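Local coordinates for protein aminotransferase, class III (Deinococcus radiodurans, PDB 3I4J) that probably transfers amino groups between substrates with pyridoxal phosphate as cofactor, at residues 190-202 with 221-235. The protein carries 1 engineered substitution. Numbering follows the deposited sequence.
Sequences TVAAFMAEPVVGA and CDEAGIIFIADEVMS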
loop_
_atom_site.group_PDB
_atom_site.type_symbol
_atom_site.label_atom_id
_atom_site.label_comp_id
_atom_site.label_asym_id
_atom_site.label_seq_id
_atom_site.Cartn_x
_atom_site.Cartn_y
_atom_site.Cartn_z
ATOM N N THR C 190 -25.585 2.453 19.917
ATOM C CA THR C 190 -24.495 1.483 19.823
ATOM C C THR C 190 -23.824 1.564 18.454
ATOM O O THR C 190 -22.836 0.875 18.198
ATOM C CB THR C 190 -25.003 0.037 20.026
ATOM O OG1 THR C 190 -25.844 -0.343 18.926
ATOM C CG2 THR C 190 -25.801 -0.068 21.326
ATOM N N VAL C 191 -24.351 2.419 17.584
ATOM C CA VAL C 191 -23.812 2.551 16.230
ATOM C C VAL C 191 -22.876 3.730 15.993
ATOM O O VAL C 191 -23.187 4.875 16.321
ATOM C CB VAL C 191 -24.954 2.622 15.194
ATOM C CG1 VAL C 191 -24.385 2.683 13.783
ATOM C CG2 VAL C 191 -25.857 1.417 15.352
ATOM N N ALA C 192 -21.731 3.438 15.381
ATOM C CA ALA C 192 -20.746 4.462 15.089
ATOM C C ALA C 192 -20.872 5.020 13.678
ATOM O O ALA C 192 -20.686 6.214 13.456
ATOM C CB ALA C 192 -19.333 3.903 15.298
ATOM N N ALA C 193 -21.193 4.166 12.713
ATOM C CA ALA C 193 -21.273 4.641 11.337
ATOM C C ALA C 193 -22.037 3.735 10.393
ATOM O O ALA C 193 -22.446 2.631 10.749
ATOM C CB ALA C 193 -19.846 4.843 10.787
ATOM N N PHE C 194 -22.230 4.245 9.182
ATOM C CA PHE C 194 -22.863 3.517 8.093
ATOM C C PHE C 194 -21.951 3.775 6.911
ATOM O O PHE C 194 -21.704 4.933 6.550
ATOM C CB PHE C 194 -24.261 4.048 7.763
ATOM C CG PHE C 194 -24.812 3.511 6.464
ATOM C CD1 PHE C 194 -24.972 2.139 6.272
ATOM C CD2 PHE C 194 -25.132 4.373 5.419
ATOM C CE1 PHE C 194 -25.439 1.632 5.055
ATOM C CE2 PHE C 194 -25.600 3.874 4.200
ATOM C CZ PHE C 194 -25.752 2.502 4.020
ATOM N N MET C 195 -21.433 2.703 6.320
ATOM C CA MET C 195 -20.544 2.824 5.177
ATOM C C MET C 195 -21.144 2.111 3.970
ATOM O O MET C 195 -21.648 0.991 4.084
ATOM C CB MET C 195 -19.159 2.229 5.513
ATOM C CG MET C 195 -18.123 2.356 4.387
ATOM S SD MET C 195 -16.415 1.910 4.896
ATOM C CE MET C 195 -16.630 0.218 5.370
ATOM N N ALA C 196 -21.097 2.767 2.813
ATOM C CA ALA C 196 -21.627 2.180 1.590
ATOM C C ALA C 196 -20.989 2.754 0.333
ATOM O O ALA C 196 -20.515 3.891 0.325
ATOM C CB ALA C 196 -23.145 2.383 1.524
ATOM N N GLU C 197 -20.968 1.947 -0.728
ATOM C CA GLU C 197 -20.462 2.389 -2.025
ATOM C C GLU C 197 -21.703 3.038 -2.635
ATOM O O GLU C 197 -22.746 2.397 -2.713
ATOM C CB GLU C 197 -20.093 1.205 -2.919
ATOM C CG GLU C 197 -18.983 0.299 -2.431
ATOM C CD GLU C 197 -18.858 -0.943 -3.301
ATOM O OE1 GLU C 197 -19.641 -1.898 -3.105
ATOM O OE2 GLU C 197 -17.990 -0.953 -4.193
ATOM N N PRO C 198 -21.612 4.301 -3.077
ATOM C CA PRO C 198 -22.808 4.921 -3.665
ATOM C C PRO C 198 -23.356 4.053 -4.801
ATOM O O PRO C 198 -24.563 3.815 -4.904
ATOM C CB PRO C 198 -22.288 6.273 -4.149
ATOM C CG PRO C 198 -21.226 6.600 -3.130
ATOM C CD PRO C 198 -20.501 5.262 -2.992
ATOM N N VAL C 199 -22.450 3.598 -5.660
ATOM C CA VAL C 199 -22.788 2.715 -6.770
ATOM C C VAL C 199 -21.898 1.513 -6.493
ATOM O O VAL C 199 -20.686 1.665 -6.328
ATOM C CB VAL C 199 -22.426 3.345 -8.135
ATOM C CG1 VAL C 199 -22.651 2.341 -9.254
ATOM C CG2 VAL C 199 -23.282 4.584 -8.371
ATOM N N VAL C 200 -22.502 0.333 -6.411
ATOM C CA VAL C 200 -21.769 -0.891 -6.105
ATOM C C VAL C 200 -20.794 -1.326 -7.192
ATOM O O VAL C 200 -21.047 -1.152 -8.384
ATOM C CB VAL C 200 -22.747 -2.050 -5.801
ATOM C CG1 VAL C 200 -21.977 -3.330 -5.490
ATOM C CG2 VAL C 200 -23.633 -1.672 -4.617
ATOM N N GLY C 201 -19.675 -1.897 -6.757
ATOM C CA GLY C 201 -18.660 -2.357 -7.683
ATOM C C GLY C 201 -18.772 -3.829 -8.030
ATOM O O GLY C 201 -19.849 -4.325 -8.355
ATOM N N ALA C 202 -17.645 -4.528 -7.947
ATOM C CA ALA C 202 -17.561 -5.949 -8.270
ATOM C C ALA C 202 -18.618 -6.857 -7.642
ATOM O O ALA C 202 -19.139 -7.747 -8.311
ATOM C CB ALA C 202 -16.168 -6.465 -7.918
ATOM N N CYS C 221 -28.882 9.429 9.021
ATOM C CA CYS C 221 -27.597 9.434 9.710
ATOM C C CYS C 221 -27.477 10.661 10.609
ATOM O O CYS C 221 -26.986 10.567 11.736
ATOM C CB CYS C 221 -26.440 9.395 8.699
ATOM S SG CYS C 221 -26.194 7.756 7.916
ATOM N N ASP C 222 -27.934 11.809 10.124
ATOM C CA ASP C 222 -27.878 13.027 10.926
ATOM C C ASP C 222 -28.746 12.902 12.179
ATOM O O ASP C 222 -28.342 13.312 13.270
ATOM C CB ASP C 222 -28.327 14.239 10.105
ATOM C CG ASP C 222 -27.306 14.646 9.053
ATOM O OD1 ASP C 222 -26.125 14.263 9.188
ATOM O OD2 ASP C 222 -27.683 15.362 8.100
ATOM N N GLU C 223 -29.940 12.339 12.024
ATOM C CA GLU C 223 -30.845 12.168 13.157
ATOM C C GLU C 223 -30.266 11.224 14.194
ATOM O O GLU C 223 -30.363 11.480 15.393
ATOM C CB GLU C 223 -32.200 11.619 12.695
ATOM C CG GLU C 223 -33.030 12.601 11.902
ATOM C CD GLU C 223 -34.408 12.065 11.552
ATOM O OE1 GLU C 223 -35.132 12.754 10.811
ATOM O OE2 GLU C 223 -34.769 10.963 12.016
ATOM N N ALA C 224 -29.659 10.134 13.726
ATOM C CA ALA C 224 -29.082 9.133 14.617
ATOM C C ALA C 224 -27.725 9.539 15.192
ATOM O O ALA C 224 -27.269 8.955 16.171
ATOM C CB ALA C 224 -28.958 7.790 13.879
ATOM N N GLY C 225 -27.086 10.531 14.582
ATOM C CA GLY C 225 -25.791 10.979 15.062
ATOM C C GLY C 225 -24.654 10.044 14.681
ATOM O O GLY C 225 -23.633 10.007 15.367
ATOM N N ILE C 226 -24.826 9.289 13.599
ATOM C CA ILE C 226 -23.778 8.370 13.147
ATOM C C ILE C 226 -23.002 8.942 11.961
ATOM O O ILE C 226 -23.500 9.795 11.227
ATOM C CB ILE C 226 -24.352 6.978 12.764
ATOM C CG1 ILE C 226 -25.279 7.093 11.547
ATOM C CG2 ILE C 226 -25.075 6.377 13.975
ATOM C CD1 ILE C 226 -25.749 5.751 10.988
ATOM N N ILE C 227 -21.769 8.476 11.791
ATOM C CA ILE C 227 -20.910 8.936 10.708
ATOM C C ILE C 227 -21.274 8.246 9.396
ATOM O O ILE C 227 -21.342 7.019 9.333
ATOM C CB ILE C 227 -19.417 8.636 11.026
ATOM C CG1 ILE C 227 -18.963 9.450 12.245
ATOM C CG2 ILE C 227 -18.546 8.953 9.818
ATOM C CD1 ILE C 227 -18.932 10.944 12.013
ATOM N N PHE C 228 -21.513 9.037 8.355
ATOM C CA PHE C 228 -21.847 8.495 7.044
ATOM C C PHE C 228 -20.557 8.443 6.222
ATOM O O PHE C 228 -19.941 9.472 5.916
ATOM C CB PHE C 228 -22.910 9.378 6.373
ATOM C CG PHE C 228 -23.282 8.959 4.973
ATOM C CD1 PHE C 228 -23.108 7.646 4.533
ATOM C CD2 PHE C 228 -23.857 9.882 4.103
ATOM C CE1 PHE C 228 -23.504 7.267 3.247
ATOM C CE2 PHE C 228 -24.256 9.513 2.821
ATOM C CZ PHE C 228 -24.079 8.202 2.391
ATOM N N ILE C 229 -20.128 7.224 5.905
ATOM C CA ILE C 229 -18.905 7.024 5.136
ATOM C C ILE C 229 -19.260 6.586 3.725
ATOM O O ILE C 229 -19.958 5.596 3.544
ATOM C CB ILE C 229 -18.016 5.924 5.769
ATOM C CG1 ILE C 229 -17.701 6.271 7.229
ATOM C CG2 ILE C 229 -16.720 5.785 4.976
ATOM C CD1 ILE C 229 -17.033 5.137 8.006
ATOM N N ALA C 230 -18.792 7.331 2.728
ATOM C CA ALA C 230 -19.045 6.975 1.341
ATOM C C ALA C 230 -17.789 6.308 0.792
ATOM O O ALA C 230 -16.726 6.932 0.727
ATOM C CB ALA C 230 -19.375 8.208 0.518
ATOM N N ASP C 231 -17.915 5.038 0.423
ATOM C CA ASP C 231 -16.793 4.291 -0.135
ATOM C C ASP C 231 -16.793 4.564 -1.632
ATOM O O ASP C 231 -17.541 3.938 -2.393
ATOM C CB ASP C 231 -16.960 2.791 0.133
ATOM C CG ASP C 231 -15.805 1.968 -0.420
ATOM O OD1 ASP C 231 -15.030 2.504 -1.231
ATOM O OD2 ASP C 231 -15.684 0.781 -0.057
ATOM N N GLU C 232 -15.965 5.521 -2.043
ATOM C CA GLU C 232 -15.862 5.916 -3.444
ATOM C C GLU C 232 -14.568 5.412 -4.073
ATOM O O GLU C 232 -14.117 5.950 -5.084
ATOM C CB GLU C 232 -15.920 7.442 -3.561
ATOM C CG GLU C 232 -17.218 8.054 -3.042
ATOM C CD GLU C 232 -18.154 8.514 -4.150
ATOM O OE1 GLU C 232 -17.893 8.215 -5.337
ATOM O OE2 GLU C 232 -19.165 9.178 -3.828
ATOM N N VAL C 233 -13.977 4.375 -3.485
ATOM C CA VAL C 233 -12.723 3.854 -4.022
ATOM C C VAL C 233 -12.844 3.516 -5.506
ATOM O O VAL C 233 -11.907 3.721 -6.272
ATOM C CB VAL C 233 -12.243 2.611 -3.233
ATOM C CG1 VAL C 233 -11.009 2.015 -3.891
ATOM C CG2 VAL C 233 -11.915 3.012 -1.797
ATOM N N MET C 234 -14.001 3.014 -5.919
ATOM C CA MET C 234 -14.190 2.673 -7.322
ATOM C C MET C 234 -15.075 3.655 -8.081
ATOM O O MET C 234 -14.849 3.915 -9.263
ATOM C CB MET C 234 -14.788 1.274 -7.448
ATOM C CG MET C 234 -14.934 0.811 -8.881
ATOM S SD MET C 234 -15.591 -0.865 -8.992
ATOM C CE MET C 234 -14.386 -1.739 -7.923
ATOM N N SER C 235 -16.068 4.209 -7.393
ATOM C CA SER C 235 -17.026 5.126 -8.008
ATOM C C SER C 235 -16.635 6.594 -8.057
ATOM O O SER C 235 -17.314 7.392 -8.714
ATOM C CB SER C 235 -18.365 5.024 -7.278
ATOM O OG SER C 235 -18.234 5.496 -5.943
#
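A beta-alpha-beta unit brings strand 191-196 and strand 227-231 side by side as parallel neighbours in the mixed sheet of this class-III aminotransferase family member, F194 pairing with F228 and M195 with I229. F194 uses both its backbone N and its O: N donates to I227 O (2.9 Å) and O accepts from I229 N (2.9 Å, N-H...O angle 174°). A196 repeats the pattern with I229 O and D231 N, the latter reaching A196 O from above the carbonyl plane. On one face the F194 and F228 side chains run alongside and point the same way, CD2 of F194 3.9 Å from CD1 of F228, while F194 O sits at the edge of the F228 ring, in its plane. I226 CD1 packs on F194 CB at 3.9 Å. The other face carries A193, M195, I227 and I229; with CG anti to the backbone N (chi1 -178°), the M195 chain slants across I229 and sets CG 3.8 Å from I229 CG2. Farther along, P198 CG meets E232 OE2 at 3.4 Å; E232 OE1 accepts from S235 OG and A245 N, and OE2 from L246 N. D231 OD1 closes an Asx turn with V233 N, and E197 OE1 is hydrogen-bonded to S130 OG. Helix 213-224, ended by a Schellman motif at G225, packs on the phenylalanine face through V217; helix 98-115 touches A193 and I227 on the other, and strands 123-127 and 256-259 flank the pair.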